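Side-chain contacts in pyridoxamine 5-phosphate-dependent dehydrase (Escherichia coli, PDB 3B8X), which removes the C3'-hydroxyl group from GDP-4-keto-6-deoxy-D-mannose by a combined transamination and deoxygenation on the route to L-colitose: residues B[40-43]-B[44-47]; B[65-68]-B[69-73]. The protein carries 1 engineered substitution. All blocks are in the same frame, centred on the assembly; numbering follows the deposited sequence.

Contact 1. Residues B[40-43]-B[44-47]; sequences ETQF and AKTF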
loop_
_atom_site.group_PDB
_atom_site.type_symbol
_atom_site.label_atom_id
_atom_site.label_comp_id
_atom_site.label_asym_id
_atom_site.label_seq_id
_atom_site.Cartn_x
_atom_site.Cartn_y
_atom_site.Cartn_z
ATOM N N GLU B 40 3.066 -18.324 -0.180
ATOM C CA GLU B 40 4.336 -17.883 0.389
ATOM C C GLU B 40 5.231 -19.109 0.574
ATOM O O GLU B 40 6.444 -19.067 0.353
ATOM C CB GLU B 40 4.097 -17.152 1.713
ATOM C CG GLU B 40 3.434 -15.745 1.497
ATOM C CD GLU B 40 2.862 -15.100 2.789
ATOM O OE1 GLU B 40 2.706 -15.817 3.791
ATOM O OE2 GLU B 40 2.585 -13.872 2.863
ATOM N N THR B 41 4.619 -20.202 1.003
ATOM C CA THR B 41 5.354 -21.434 1.247
ATOM C C THR B 41 5.968 -21.890 -0.072
ATOM O O THR B 41 7.166 -22.173 -0.169
ATOM C CB THR B 41 4.386 -22.495 1.768
ATOM O OG1 THR B 41 4.011 -22.154 3.107
ATOM C CG2 THR B 41 5.009 -23.888 1.718
ATOM N N GLN B 42 5.155 -21.888 -1.121
ATOM C CA GLN B 42 5.668 -22.297 -2.433
ATOM C C GLN B 42 6.714 -21.309 -2.971
ATOM O O GLN B 42 7.667 -21.703 -3.653
ATOM C CB GLN B 42 4.502 -22.460 -3.430
ATOM C CG GLN B 42 4.460 -23.762 -4.167
ATOM C CD GLN B 42 5.235 -24.861 -3.468
ATOM O OE1 GLN B 42 4.834 -25.350 -2.400
ATOM N NE2 GLN B 42 6.351 -25.267 -4.080
ATOM N N PHE B 43 6.501 -20.026 -2.691
ATOM C CA PHE B 43 7.364 -18.951 -3.175
ATOM C C PHE B 43 8.744 -19.160 -2.623
ATOM O O PHE B 43 9.676 -19.244 -3.417
ATOM C CB PHE B 43 6.781 -17.580 -2.842
ATOM C CG PHE B 43 7.311 -16.435 -3.712
ATOM C CD1 PHE B 43 6.615 -16.002 -4.853
ATOM C CD2 PHE B 43 8.520 -15.799 -3.394
ATOM C CE1 PHE B 43 7.099 -14.933 -5.630
ATOM C CE2 PHE B 43 9.050 -14.758 -4.205
ATOM C CZ PHE B 43 8.331 -14.316 -5.291
ATOM N N ALA B 44 8.858 -19.287 -1.297
ATOM C CA ALA B 44 10.152 -19.458 -0.614
ATOM C C ALA B 44 10.863 -20.671 -1.211
ATOM O O ALA B 44 12.037 -20.619 -1.565
ATOM C CB ALA B 44 9.947 -19.673 0.875
ATOM N N LYS B 45 10.111 -21.754 -1.366
ATOM C CA LYS B 45 10.669 -22.970 -1.939
ATOM C C LYS B 45 11.206 -22.761 -3.351
ATOM O O LYS B 45 12.307 -23.234 -3.699
ATOM C CB LYS B 45 9.608 -24.067 -1.968
ATOM C CG LYS B 45 9.997 -25.389 -2.595
ATOM C CD LYS B 45 9.252 -26.525 -1.893
ATOM C CE LYS B 45 8.614 -27.512 -2.860
ATOM N NZ LYS B 45 7.898 -28.590 -2.111
ATOM N N THR B 46 10.407 -22.079 -4.170
ATOM C CA THR B 46 10.754 -21.867 -5.566
ATOM C C THR B 46 12.106 -21.206 -5.710
ATOM O O THR B 46 12.910 -21.646 -6.521
ATOM C CB THR B 46 9.699 -21.041 -6.290
ATOM O OG1 THR B 46 8.456 -21.742 -6.272
ATOM C CG2 THR B 46 10.121 -20.878 -7.687
ATOM N N PHE B 47 12.347 -20.167 -4.908
ATOM C CA PHE B 47 13.580 -19.377 -4.971
ATOM C C PHE B 47 14.698 -19.755 -4.049
ATOM O O PHE B 47 15.832 -19.326 -4.247
ATOM C CB PHE B 47 13.242 -17.896 -4.891
ATOM C CG PHE B 47 12.269 -17.482 -5.961
ATOM C CD1 PHE B 47 10.941 -17.269 -5.648
ATOM C CD2 PHE B 47 12.643 -17.548 -7.311
ATOM C CE1 PHE B 47 10.017 -17.000 -6.674
ATOM C CE2 PHE B 47 11.750 -17.232 -8.321
ATOM C CZ PHE B 47 10.432 -16.955 -8.006
#
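F43 and F47 meet one turn apart on helix 34-47, and the F43 side chain can be followed outward from the backbone. Its CB lies against the A44 amide N. With CG trans to the backbone N (chi1 -159°), the ring is carried along the helix toward F47. CG, CD1 and CE1 all face F47 CE1, with F43 CE1 the nearest of the three at 3.7 Å. CD2 comes 3.6 Å from F47 CD1, CE2 is 3.5 Å from the same atom, and CZ at the tip is 3.5 Å from F47 CE1. F47 CE1 stands 3.4 Å above the F43 ring plane, over its centre; the planes, inclined at 55°, make an oblique pair with centroids 4.7 Å apart. On the backbone, F47 N donates to F43 O. Q42 O accepts two bonds from T46, from N and from OG1 (2.7 Å), which arrive from opposite faces of the carbonyl plane. The Q42 and K45 chains run alongside one another, with Q42 NE2 3.4 Å from K45 CE. E40 turns away to a salt bridge with R215. In the fold, F184 meets both rings, L265 and L268 of helix 255-286 touch F43 and F47 respectively, and strands 51-55 and 198-202 pack on F43.

Contact 2. Residues B[65-68]-B[69-73]; sequences MIAA and LFFTK
F70 and F71 fold back against I66 and A67 where helix 58-68 gives way to a loop, in a type I beta turn running from A68 to F71. This turn lies in the large aminotransferase-like domain of the DegT/DnrJ/EryC1 family. The backbone bonds each link residues three apart. F70 N donates to A67 O at 2.9 Å, and F71 N to A68 O at 3.0 Å with an N-H...O angle of 154°, the bond that closes the turn. Both donors stand well above the plane of their carbonyl. L69 N to I66 O is weak, being bent to 133°.

The apolar contacts join ring carbons to methyl groups. The I66 and F70 side chains run alongside each other in a common direction, with CG2 of I66 4.0 Å from CE1 of F70. CB of A67 is equally far from CE1 of F71.

Beyond the segments, L69 and M65 rest on strands 157-161 and 181-185, A68 and T72 touch helix 205-214, and the F71 ring meets Y349 of the second subunit edge-to-face, tying the turn to the dimer interface.

Approaches of carbon to carbonyl oxygen complete the contact. L69 CG lies 3.6 Å from M65 O, a buried carbonyl without a polar partner in the model. Chi1 of -61° sets that CG beside its own backbone N, anti to the carbonyl carbon, within contact of M65 O. A67 O receives the F70 amide and also lies 3.0 Å from F71 CD1, approaching that ring obliquely. I66 O lies in the plane of the F70 ring, at its edge, 3.2 Å from CD1.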
loop_
_atom_site.group_PDB
_atom_site.type_symbol
_atom_site.label_atom_id
_atom_site.label_comp_id
_atom_site.label_asym_id
_atom_site.label_seq_id
_atom_site.Cartn_x
_atom_site.Cartn_y
_atom_site.Cartn_z
ATOM N N MET B 65 10.635 -3.664 2.860
ATOM C CA MET B 65 12.042 -4.089 2.945
ATOM C C MET B 65 12.842 -3.040 3.700
ATOM O O MET B 65 13.558 -3.358 4.653
ATOM C CB MET B 65 12.636 -4.356 1.566
ATOM C CG MET B 65 14.047 -4.717 1.666
ATOM S SD MET B 65 14.679 -5.275 0.061
ATOM C CE MET B 65 14.519 -3.824 -1.028
ATOM N N ILE B 66 12.712 -1.778 3.291
ATOM C CA ILE B 66 13.414 -0.662 3.969
ATOM C C ILE B 66 12.924 -0.430 5.407
ATOM O O ILE B 66 13.680 -0.256 6.358
ATOM C CB ILE B 66 13.241 0.662 3.150
ATOM C CG1 ILE B 66 13.778 0.447 1.745
ATOM C CG2 ILE B 66 13.940 1.822 3.831
ATOM C CD1 ILE B 66 15.205 -0.126 1.747
ATOM N N ALA B 67 11.621 -0.366 5.573
ATOM C CA ALA B 67 11.078 -0.121 6.897
ATOM C C ALA B 67 11.524 -1.134 7.939
ATOM O O ALA B 67 11.849 -0.806 9.088
ATOM C CB ALA B 67 9.591 -0.115 6.802
ATOM N N ALA B 68 11.449 -2.405 7.585
ATOM C CA ALA B 68 11.829 -3.412 8.557
ATOM C C ALA B 68 13.196 -3.188 9.193
ATOM O O ALA B 68 13.385 -3.535 10.338
ATOM C CB ALA B 68 11.770 -4.771 7.926
ATOM N N LEU B 69 14.152 -2.657 8.434
ATOM C CA LEU B 69 15.495 -2.440 8.932
ATOM C C LEU B 69 15.587 -1.424 10.063
ATOM O O LEU B 69 16.586 -1.342 10.763
ATOM C CB LEU B 69 16.436 -2.046 7.798
ATOM C CG LEU B 69 16.554 -3.108 6.709
ATOM C CD1 LEU B 69 17.226 -2.583 5.432
ATOM C CD2 LEU B 69 17.228 -4.345 7.252
ATOM N N PHE B 70 14.513 -0.680 10.266
ATOM C CA PHE B 70 14.492 0.327 11.309
ATOM C C PHE B 70 13.932 -0.273 12.579
ATOM O O PHE B 70 13.998 0.326 13.649
ATOM C CB PHE B 70 13.631 1.520 10.872
ATOM C CG PHE B 70 14.281 2.388 9.832
ATOM C CD1 PHE B 70 14.474 1.913 8.533
ATOM C CD2 PHE B 70 14.695 3.692 10.151
ATOM C CE1 PHE B 70 15.131 2.683 7.596
ATOM C CE2 PHE B 70 15.387 4.467 9.233
ATOM C CZ PHE B 70 15.561 3.993 7.930
ATOM N N PHE B 71 13.346 -1.452 12.432
ATOM C CA PHE B 71 12.557 -2.093 13.477
ATOM C C PHE B 71 13.198 -3.300 14.090
ATOM O O PHE B 71 12.631 -3.925 14.978
ATOM C CB PHE B 71 11.107 -2.388 12.998
ATOM C CG PHE B 71 10.393 -1.172 12.460
ATOM C CD1 PHE B 71 9.754 -1.201 11.242
ATOM C CD2 PHE B 71 10.407 0.026 13.154
ATOM C CE1 PHE B 71 9.135 -0.059 10.762
ATOM C CE2 PHE B 71 9.826 1.177 12.658
ATOM C CZ PHE B 71 9.183 1.138 11.460
ATOM N N THR B 72 14.417 -3.616 13.681
ATOM C CA THR B 72 15.001 -4.791 14.303
ATOM C C THR B 72 15.415 -4.363 15.718
ATOM O O THR B 72 15.637 -3.179 15.970
ATOM C CB THR B 72 16.194 -5.227 13.500
ATOM O OG1 THR B 72 16.874 -4.042 13.060
ATOM C CG2 THR B 72 15.704 -6.044 12.273
ATOM N N LYS B 73 15.467 -5.317 16.645
ATOM C CA LYS B 73 15.843 -5.071 18.053
ATOM C C LYS B 73 17.106 -4.204 18.221
ATOM O O LYS B 73 17.106 -3.229 18.983
ATOM C CB LYS B 73 15.922 -6.386 18.810
ATOM C CG LYS B 73 14.611 -7.187 18.817
ATOM C CD LYS B 73 13.523 -6.389 19.530
ATOM C CE LYS B 73 12.134 -6.984 19.355
ATOM N NZ LYS B 73 11.171 -6.284 20.261
#

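In the fold
Contact 1 closes before contact 2 opens; strand 51-55 and most of helix 58-68 follow helix 34-47 and precede contact 2. Their centres are 22 Å apart and their nearest atoms about 12 Å, so the two do not touch. Both nevertheless pack on the mixed eight-stranded sheet: 40-47 meets strands 51-55 and 198-202, the former an outermost strand within this chain, whereas 65-73 meets strands 157-161 and 181-185. Through these neighbours, helix 34-47 and the end of helix 58-68 with its loop are packed on the same sheet. Contact 1 also borders helix 255-286, and contact 2 reaches the second subunit. Each lies away from the ligand and sodium sites.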